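Local structure of coat protein (Papaya mosaic virus, 4DOX) at residues Q38-S41 / V42-M46; G71-A74 / Y75-V78; E86-L89 / A90-A93. The protein forms the capsid of a flexible filamentous plant virus, in which many copies of it presumably pack around the viral RNA. All coordinates share one frame; numbering follows the deposited sequence.

The three contacts are local ones, met in series along the chain of an all-helical coat protein. Contact 1 is a turn inside helix 36-48. Contact 2 is the loop that leaves helix 56-70, and contact 3 is the start of helix 89-98. Contact 3 joins the other two. Its centre lies about 14 Å from that of contact 1, where Met46 CE packs on Leu92 CD2 at 4.1 Å. It lies about 13 Å from that of contact 2, where Val78 CG1 meets Leu89 CB at 3.5 Å. Contacts 1 and 2 do not touch. Their centres are about 19 Å apart, and their nearest atoms about 12 Å.

Contact 1 (Q38-S41 / V42-M46); sequences QLKS and VSTLM
Within helix 36-48, Thr44 turns its hydroxyl back to the carbonyl of Lys40, one turn earlier, and that carbonyl takes two bonds from Thr44. Thr44 N donates to Lys40 O at 2.9 Å, as a regular helix bond. Thr44 OG1 donates to the same Lys40 O at 2.8 Å. The two donors come from opposite faces of the carbonyl plane, and the hydroxyl stands above that plane, 37° out of it. Its first torsion explains the reach: OG1 lies beside the backbone N and anti to the carbonyl carbon (chi1 -62°), which turns it back along the helix.

The Lys40 chain bends at chi2 and crosses the Thr44 side chain at a slant. Lys40 CD comes to 3.7 Å from Thr44 OG1. The ammonium end, Lys40 NZ, gives a hydrogen bond to a water at 3.1 Å. The same water is 2.9 Å from Ser43 OG and hydrogen-bonded to it, so it bridges the two side chains.

The next carbonyl holds the following turn. Leu45 N donates to Ser41 O at 2.8 Å, and Leu45 CD1 rests against Ser41 O at 3.4 Å. Val42 points its CG2 branch at Gln38 O, also at 3.4 Å. Elsewhere in the fold, Leu45 and Met46 pack on helix 89-98, and Gln38 OE1 accepts from Ser35 N.

Lys40 O accepts two hydrogen bonds, and the Thr44 hydroxyl finds an acceptor within its own helix. The lysine charge sits at the exposed surface and would probably be eased by the bridging water.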
ATOM      1  N   GLN A  38      -0.113  12.334  -4.930  1.00 34.68           N
ATOM      2  CA  GLN A  38       0.752  11.830  -3.885  1.00 32.47           C
ATOM      3  C   GLN A  38       1.615  10.674  -4.402  1.00 30.96           C
ATOM      4  O   GLN A  38       2.833  10.675  -4.189  1.00 29.75           O
ATOM      5  CB  GLN A  38      -0.068  11.437  -2.650  1.00 31.87           C
ATOM      6  CG  GLN A  38      -0.608  12.633  -1.863  1.00 29.35           C
ATOM      7  CD  GLN A  38      -1.659  12.188  -0.873  1.00 26.21           C
ATOM      8  OE1 GLN A  38      -2.331  11.222  -1.110  1.00 25.75           O
ATOM      9  NE2 GLN A  38      -1.770  12.856   0.247  1.00 24.60           N
ATOM     10  N   LEU A  39       1.007   9.724  -5.121  1.00 29.59           N
ATOM     11  CA  LEU A  39       1.804   8.659  -5.718  1.00 29.12           C
ATOM     12  C   LEU A  39       2.918   9.239  -6.608  1.00 30.23           C
ATOM     13  O   LEU A  39       4.069   8.843  -6.494  1.00 30.94           O
ATOM     14  CB  LEU A  39       0.939   7.670  -6.488  1.00 28.37           C
ATOM     15  CG  LEU A  39       0.110   6.672  -5.685  1.00 28.74           C
ATOM     16  CD1 LEU A  39      -0.659   5.820  -6.639  1.00 24.29           C
ATOM     17  CD2 LEU A  39       0.983   5.795  -4.748  1.00 26.89           C
ATOM     18  N   LYS A  40       2.575  10.173  -7.488  1.00 31.11           N
ATOM     19  CA  LYS A  40       3.545  10.795  -8.396  1.00 32.46           C
ATOM     20  C   LYS A  40       4.688  11.449  -7.638  1.00 32.82           C
ATOM     21  O   LYS A  40       5.836  11.416  -8.090  1.00 33.30           O
ATOM     22  CB  LYS A  40       2.853  11.897  -9.212  1.00 33.93           C
ATOM     23  CG  LYS A  40       2.983  11.831 -10.710  1.00 36.27           C
ATOM     24  CD  LYS A  40       4.399  11.956 -11.217  1.00 40.34           C
ATOM     25  CE  LYS A  40       4.500  11.299 -12.625  1.00 43.97           C
ATOM     26  NZ  LYS A  40       5.917  11.089 -13.021  1.00 45.66           N
ATOM     27  N   SER A  41       4.377  12.091  -6.511  1.00 32.22           N
ATOM     28  CA  SER A  41       5.423  12.748  -5.748  1.00 32.70           C
ATOM     29  C   SER A  41       6.443  11.712  -5.252  1.00 32.53           C
ATOM     30  O   SER A  41       7.678  11.948  -5.363  1.00 33.40           O
ATOM     31  CB  SER A  41       4.850  13.496  -4.558  1.00 32.56           C
ATOM     32  OG  SER A  41       4.100  14.601  -4.972  1.00 35.72           O
ATOM     33  N   VAL A  42       5.925  10.584  -4.709  1.00 30.25           N
ATOM     34  CA  VAL A  42       6.761   9.533  -4.179  1.00 28.91           C
ATOM     35  C   VAL A  42       7.743   9.020  -5.227  1.00 28.83           C
ATOM     36  O   VAL A  42       8.950   8.992  -4.964  1.00 28.98           O
ATOM     37  CB  VAL A  42       5.968   8.356  -3.562  1.00 28.94           C
ATOM     38  CG1 VAL A  42       6.949   7.243  -3.118  1.00 28.90           C
ATOM     39  CG2 VAL A  42       5.050   8.823  -2.368  1.00 27.10           C
ATOM     40  N   SER A  43       7.257   8.651  -6.411  1.00 28.34           N
ATOM     41  CA  SER A  43       8.184   8.183  -7.458  1.00 29.56           C
ATOM     42  C   SER A  43       9.083   9.261  -8.026  1.00 30.67           C
ATOM     43  O   SER A  43      10.200   8.963  -8.436  1.00 32.54           O
ATOM     44  CB  SER A  43       7.487   7.457  -8.595  1.00 29.78           C
ATOM     45  OG  SER A  43       6.475   8.270  -9.162  1.00 33.21           O
ATOM     46  N   THR A  44       8.628  10.509  -8.048  1.00 30.75           N
ATOM     47  CA  THR A  44       9.470  11.605  -8.542  1.00 31.25           C
ATOM     48  C   THR A  44      10.649  11.761  -7.604  1.00 31.03           C
ATOM     49  O   THR A  44      11.822  11.826  -8.030  1.00 31.96           O
ATOM     50  CB  THR A  44       8.683  12.965  -8.714  1.00 32.43           C
ATOM     51  OG1 THR A  44       7.640  12.826  -9.694  1.00 32.34           O
ATOM     52  CG2 THR A  44       9.590  14.066  -9.143  1.00 32.31           C
ATOM     53  N   LEU A  45      10.336  11.802  -6.323  1.00 30.05           N
ATOM     54  CA  LEU A  45      11.368  11.931  -5.309  1.00 31.00           C
ATOM     55  C   LEU A  45      12.292  10.712  -5.265  1.00 30.57           C
ATOM     56  O   LEU A  45      13.478  10.836  -4.979  1.00 30.68           O
ATOM     57  CB  LEU A  45      10.721  12.206  -3.963  1.00 30.70           C
ATOM     58  CG  LEU A  45      10.705  13.708  -3.635  1.00 34.14           C
ATOM     59  CD1 LEU A  45       9.706  14.550  -4.423  1.00 33.50           C
ATOM     60  CD2 LEU A  45      10.455  13.860  -2.154  1.00 34.85           C
ATOM     61  N   MET A  46      11.738   9.538  -5.574  1.00 29.69           N
ATOM     62  CA  MET A  46      12.508   8.318  -5.579  1.00 30.41           C
ATOM     63  C   MET A  46      13.529   8.357  -6.685  1.00 32.09           C
ATOM     64  O   MET A  46      14.687   7.972  -6.491  1.00 32.88           O
ATOM     65  CB  MET A  46      11.608   7.110  -5.784  1.00 29.32           C
ATOM     66  CG  MET A  46      11.076   6.553  -4.504  1.00 29.20           C
ATOM     67  SD  MET A  46       9.878   5.256  -4.809  1.00 33.29           S
ATOM     68  CE  MET A  46      10.856   3.749  -4.724  1.00 29.67           C
TER
HETATM   69  O   HOH W   1       7.797   9.033 -11.602  1.00 28.18           O

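Contact 2 (G71-A74 / Y75-V78); sequences GSSA and YTTV
Ser73 OG sits over one face of the Tyr75 ring, close to the CD2-CE2 side. It is 3.2 Å from Tyr75 CD2 and 3.3 Å from Tyr75 CE2. The same oxygen accepts from Tyr75 N at 3.2 Å, with an N-H...O angle of 159°. The serine hydroxyl thus meets both the backbone and the ring of one tyrosine. Ser73 OG points away from its own backbone N (chi1 151°), which carries it forward to the amide of Tyr75. With chi1 at 39°, the tyrosine ring lies under the serine hydroxyl.

These residues lie in a type I beta turn, from Ser73 to Thr76, in the loop between helix 56-70 and helix 89-98. Thr76 N closes the turn on Ser73 O at 3.1 Å. A water donates to both Ser73 O and Thr76 O, bridging the two ends of the turn.

The Thr76 side chain reaches back to the start of the turn and to Gly71 before it. Its OG1 lies beside the backbone N and faces Ser73 N, from which it accepts a weak bond at 3.3 Å. Ser73 CB is also near this oxygen, at 3.7 Å. The CG2 branch reaches Gly71 O at 3.5 Å. Gly71 is the first residue to leave helical angles after helix 56-70, and its phi is positive. Next to the turn, Ser72 OG hydrogen-bonds Asp142 and Arg104. Thr76 also packs on Phe66 of helix 56-70, while Ser73 touches Arg104 of helix 103-108.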
ATOM      1  N   GLY A  71       4.641  -4.070  10.261  1.00 31.71           N
ATOM      2  CA  GLY A  71       3.680  -2.996  10.475  1.00 32.15           C
ATOM      3  C   GLY A  71       3.960  -1.807   9.574  1.00 31.92           C
ATOM      4  O   GLY A  71       5.066  -1.645   9.077  1.00 31.95           O
ATOM      5  N   SER A  72       2.941  -0.991   9.335  1.00 32.41           N
ATOM      6  CA  SER A  72       3.020   0.145   8.397  1.00 31.29           C
ATOM      7  C   SER A  72       2.515   1.404   9.113  1.00 32.78           C
ATOM      8  O   SER A  72       2.156   2.394   8.499  1.00 32.05           O
ATOM      9  CB  SER A  72       2.198  -0.146   7.119  1.00 30.03           C
ATOM     10  OG  SER A  72       0.819  -0.281   7.416  1.00 25.06           O
ATOM     11  N   SER A  73       2.515   1.334  10.430  1.00 35.47           N
ATOM     12  CA  SER A  73       2.062   2.405  11.289  1.00 39.00           C
ATOM     13  C   SER A  73       2.996   3.591  11.233  1.00 40.45           C
ATOM     14  O   SER A  73       4.166   3.451  10.898  1.00 40.97           O
ATOM     15  CB  SER A  73       1.959   1.872  12.706  1.00 40.22           C
ATOM     16  OG  SER A  73       2.174   2.926  13.582  1.00 44.58           O
ATOM     17  N   ALA A  74       2.476   4.771  11.537  1.00 43.42           N
ATOM     18  CA  ALA A  74       3.264   6.021  11.453  1.00 45.58           C
ATOM     19  C   ALA A  74       4.448   6.047  12.395  1.00 47.37           C
ATOM     20  O   ALA A  74       5.378   6.851  12.201  1.00 48.29           O
ATOM     21  CB  ALA A  74       2.387   7.238  11.735  1.00 47.04           C
ATOM     22  N   TYR A  75       4.416   5.201  13.419  1.00 48.10           N
ATOM     23  CA  TYR A  75       5.593   5.086  14.249  1.00 50.21           C
ATOM     24  C   TYR A  75       6.359   3.751  14.224  1.00 47.90           C
ATOM     25  O   TYR A  75       7.217   3.540  15.073  1.00 48.79           O
ATOM     26  CB  TYR A  75       5.292   5.532  15.676  1.00 54.37           C
ATOM     27  CG  TYR A  75       3.942   5.118  16.198  1.00 61.82           C
ATOM     28  CD1 TYR A  75       2.982   6.105  16.569  1.00 70.33           C
ATOM     29  CD2 TYR A  75       3.617   3.749  16.350  1.00 66.61           C
ATOM     30  CE1 TYR A  75       1.713   5.727  17.081  1.00 76.28           C
ATOM     31  CE2 TYR A  75       2.363   3.346  16.846  1.00 73.54           C
ATOM     32  CZ  TYR A  75       1.413   4.333  17.216  1.00 78.60           C
ATOM     33  OH  TYR A  75       0.176   3.916  17.705  1.00 83.86           O
ATOM     34  N   THR A  76       6.039   2.858  13.283  1.00 44.60           N
ATOM     35  CA  THR A  76       6.871   1.685  12.977  1.00 41.80           C
ATOM     36  C   THR A  76       8.308   2.138  12.691  1.00 40.38           C
ATOM     37  O   THR A  76       8.519   3.091  11.949  1.00 39.85           O
ATOM     38  CB  THR A  76       6.338   0.923  11.713  1.00 40.36           C
ATOM     39  OG1 THR A  76       5.176   0.160  12.053  1.00 40.99           O
ATOM     40  CG2 THR A  76       7.368  -0.026  11.175  1.00 37.92           C
ATOM     41  N   THR A  77       9.286   1.453  13.278  1.00 39.37           N
ATOM     42  CA  THR A  77      10.706   1.677  12.973  1.00 37.74           C
ATOM     43  C   THR A  77      11.155   0.870  11.773  1.00 35.55           C
ATOM     44  O   THR A  77      11.300  -0.342  11.835  1.00 34.52           O
ATOM     45  CB  THR A  77      11.572   1.319  14.175  1.00 38.97           C
ATOM     46  OG1 THR A  77      10.890   1.790  15.334  1.00 40.97           O
ATOM     47  CG2 THR A  77      12.981   1.955  14.089  1.00 36.95           C
ATOM     48  N   VAL A  78      11.367   1.577  10.685  1.00 34.46           N
ATOM     49  CA  VAL A  78      11.851   0.982   9.461  1.00 34.33           C
ATOM     50  C   VAL A  78      13.387   0.814   9.491  1.00 35.64           C
ATOM     51  O   VAL A  78      14.137   1.817   9.690  1.00 36.95           O
ATOM     52  CB  VAL A  78      11.342   1.783   8.227  1.00 33.58           C
ATOM     53  CG1 VAL A  78      11.767   1.108   6.958  1.00 32.17           C
ATOM     54  CG2 VAL A  78       9.814   1.835   8.267  1.00 31.10           C
TER
HETATM   55  O   HOH W   2       6.658   4.455  10.071  1.00 13.30           O

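Contact 3 (E86-L89 / A90-A93); sequences EISL and AQLA
The backbone passes from the extended angles of Ile87 and Ser88 into the helical angles of Leu89, and the helix bonds begin at once: Leu92 N donates to Ser88 O at 3.2 Å, and Ala93 N to Leu89 O. Around this start, Ser88 and Gln91 exchange bonds between side chain and backbone. Ser88 OG accepts from Gln91 N at 3.1 Å, with an N-H...O angle of 149°. In return, Gln91 OE1 accepts from Ser88 N at 3.0 Å, and that N-H is nearly straight at 160°. The donor lies above the plane of the amide carbonyl. The glutamine CG lies beside its backbone N (chi1 -70°) and the chain runs extended from there, which brings OE1 back to Ser88 N. Gln91 CG lies alongside Ser88 OG at 3.2 Å.

This is a capping box, with Ser88 as the N-cap of helix 89-98. It gives partners to amide N-H groups at a helix start, where no earlier turn supplies a carbonyl.

On another side of the turn the contact is apolar. Ile87 CG2 touches Leu92 CD2 at 3.6 Å, and the two side chains cross at about a right angle. Leu92 also packs on Val59 of helix 56-70, and Ile87 on Val51. Leu89 lies against Glu62 and Phe66 of helix 56-70, and its backbone is hydrogen-bonded with Gly80.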
ATOM      1  N   GLU A  86      23.183   3.090  -0.624  1.00 55.97           N
ATOM      2  CA  GLU A  86      22.984   4.444  -0.085  1.00 57.31           C
ATOM      3  C   GLU A  86      21.532   4.965  -0.162  1.00 54.14           C
ATOM      4  O   GLU A  86      21.297   6.182  -0.058  1.00 54.80           O
ATOM      5  CB  GLU A  86      23.994   5.472  -0.696  1.00 60.67           C
ATOM      6  CG  GLU A  86      25.117   5.995   0.303  1.00 67.64           C
ATOM      7  CD  GLU A  86      24.563   6.451   1.712  1.00 74.09           C
ATOM      8  OE1 GLU A  86      23.338   6.826   1.812  1.00 73.71           O
ATOM      9  OE2 GLU A  86      25.368   6.418   2.706  1.00 76.57           O
ATOM     10  N   ILE A  87      20.576   4.047  -0.345  1.00 50.52           N
ATOM     11  CA  ILE A  87      19.169   4.318   0.010  1.00 46.83           C
ATOM     12  C   ILE A  87      18.673   3.189   0.895  1.00 43.41           C
ATOM     13  O   ILE A  87      18.582   2.071   0.440  1.00 42.73           O
ATOM     14  CB  ILE A  87      18.272   4.474  -1.242  1.00 46.71           C
ATOM     15  CG1 ILE A  87      18.861   5.537  -2.160  1.00 49.30           C
ATOM     16  CG2 ILE A  87      16.890   4.965  -0.857  1.00 45.02           C
ATOM     17  CD1 ILE A  87      18.223   5.590  -3.504  1.00 52.16           C
ATOM     18  N   SER A  88      18.405   3.480   2.167  1.00 40.64           N
ATOM     19  CA  SER A  88      17.897   2.475   3.141  1.00 37.09           C
ATOM     20  C   SER A  88      16.377   2.420   3.050  1.00 34.60           C
ATOM     21  O   SER A  88      15.776   3.301   2.452  1.00 34.64           O
ATOM     22  CB  SER A  88      18.298   2.862   4.570  1.00 37.17           C
ATOM     23  OG  SER A  88      17.686   4.080   4.948  1.00 34.54           O
ATOM     24  N   LEU A  89      15.750   1.399   3.630  1.00 32.12           N
ATOM     25  CA  LEU A  89      14.288   1.355   3.671  1.00 29.56           C
ATOM     26  C   LEU A  89      13.754   2.573   4.436  1.00 29.24           C
ATOM     27  O   LEU A  89      12.760   3.204   4.018  1.00 27.76           O
ATOM     28  CB  LEU A  89      13.750   0.044   4.264  1.00 28.08           C
ATOM     29  CG  LEU A  89      14.096  -1.247   3.495  1.00 29.84           C
ATOM     30  CD1 LEU A  89      13.494  -2.463   4.125  1.00 28.96           C
ATOM     31  CD2 LEU A  89      13.748  -1.255   2.006  1.00 28.56           C
ATOM     32  N   ALA A  90      14.423   2.935   5.530  1.00 28.99           N
ATOM     33  CA  ALA A  90      13.973   4.095   6.292  1.00 29.91           C
ATOM     34  C   ALA A  90      13.943   5.337   5.409  1.00 30.08           C
ATOM     35  O   ALA A  90      13.058   6.163   5.555  1.00 30.33           O
ATOM     36  CB  ALA A  90      14.818   4.344   7.550  1.00 30.69           C
ATOM     37  N   GLN A  91      14.912   5.466   4.500  1.00 30.99           N
ATOM     38  CA  GLN A  91      14.940   6.624   3.595  1.00 31.23           C
ATOM     39  C   GLN A  91      13.737   6.642   2.656  1.00 29.83           C
ATOM     40  O   GLN A  91      13.114   7.690   2.463  1.00 29.22           O
ATOM     41  CB  GLN A  91      16.249   6.715   2.845  1.00 31.12           C
ATOM     42  CG  GLN A  91      17.399   7.093   3.768  1.00 34.34           C
ATOM     43  CD  GLN A  91      18.740   7.202   3.032  1.00 36.92           C
ATOM     44  OE1 GLN A  91      19.502   6.216   2.907  1.00 37.28           O
ATOM     45  NE2 GLN A  91      19.011   8.392   2.510  1.00 35.41           N
ATOM     46  N   LEU A  92      13.399   5.471   2.125  1.00 28.89           N
ATOM     47  CA  LEU A  92      12.241   5.329   1.248  1.00 28.48           C
ATOM     48  C   LEU A  92      10.978   5.659   1.997  1.00 27.88           C
ATOM     49  O   LEU A  92      10.122   6.344   1.458  1.00 28.74           O
ATOM     50  CB  LEU A  92      12.135   3.917   0.660  1.00 28.19           C
ATOM     51  CG  LEU A  92      13.216   3.454  -0.329  1.00 30.18           C
ATOM     52  CD1 LEU A  92      12.917   1.998  -0.826  1.00 27.46           C
ATOM     53  CD2 LEU A  92      13.342   4.449  -1.519  1.00 31.01           C
ATOM     54  N   ALA A  93      10.884   5.209   3.249  1.00 27.43           N
ATOM     55  CA  ALA A  93       9.755   5.508   4.098  1.00 26.76           C
ATOM     56  C   ALA A  93       9.610   7.024   4.293  1.00 28.12           C
ATOM     57  O   ALA A  93       8.469   7.572   4.309  1.00 29.23           O
ATOM     58  CB  ALA A  93       9.886   4.818   5.420  1.00 26.15           C
TER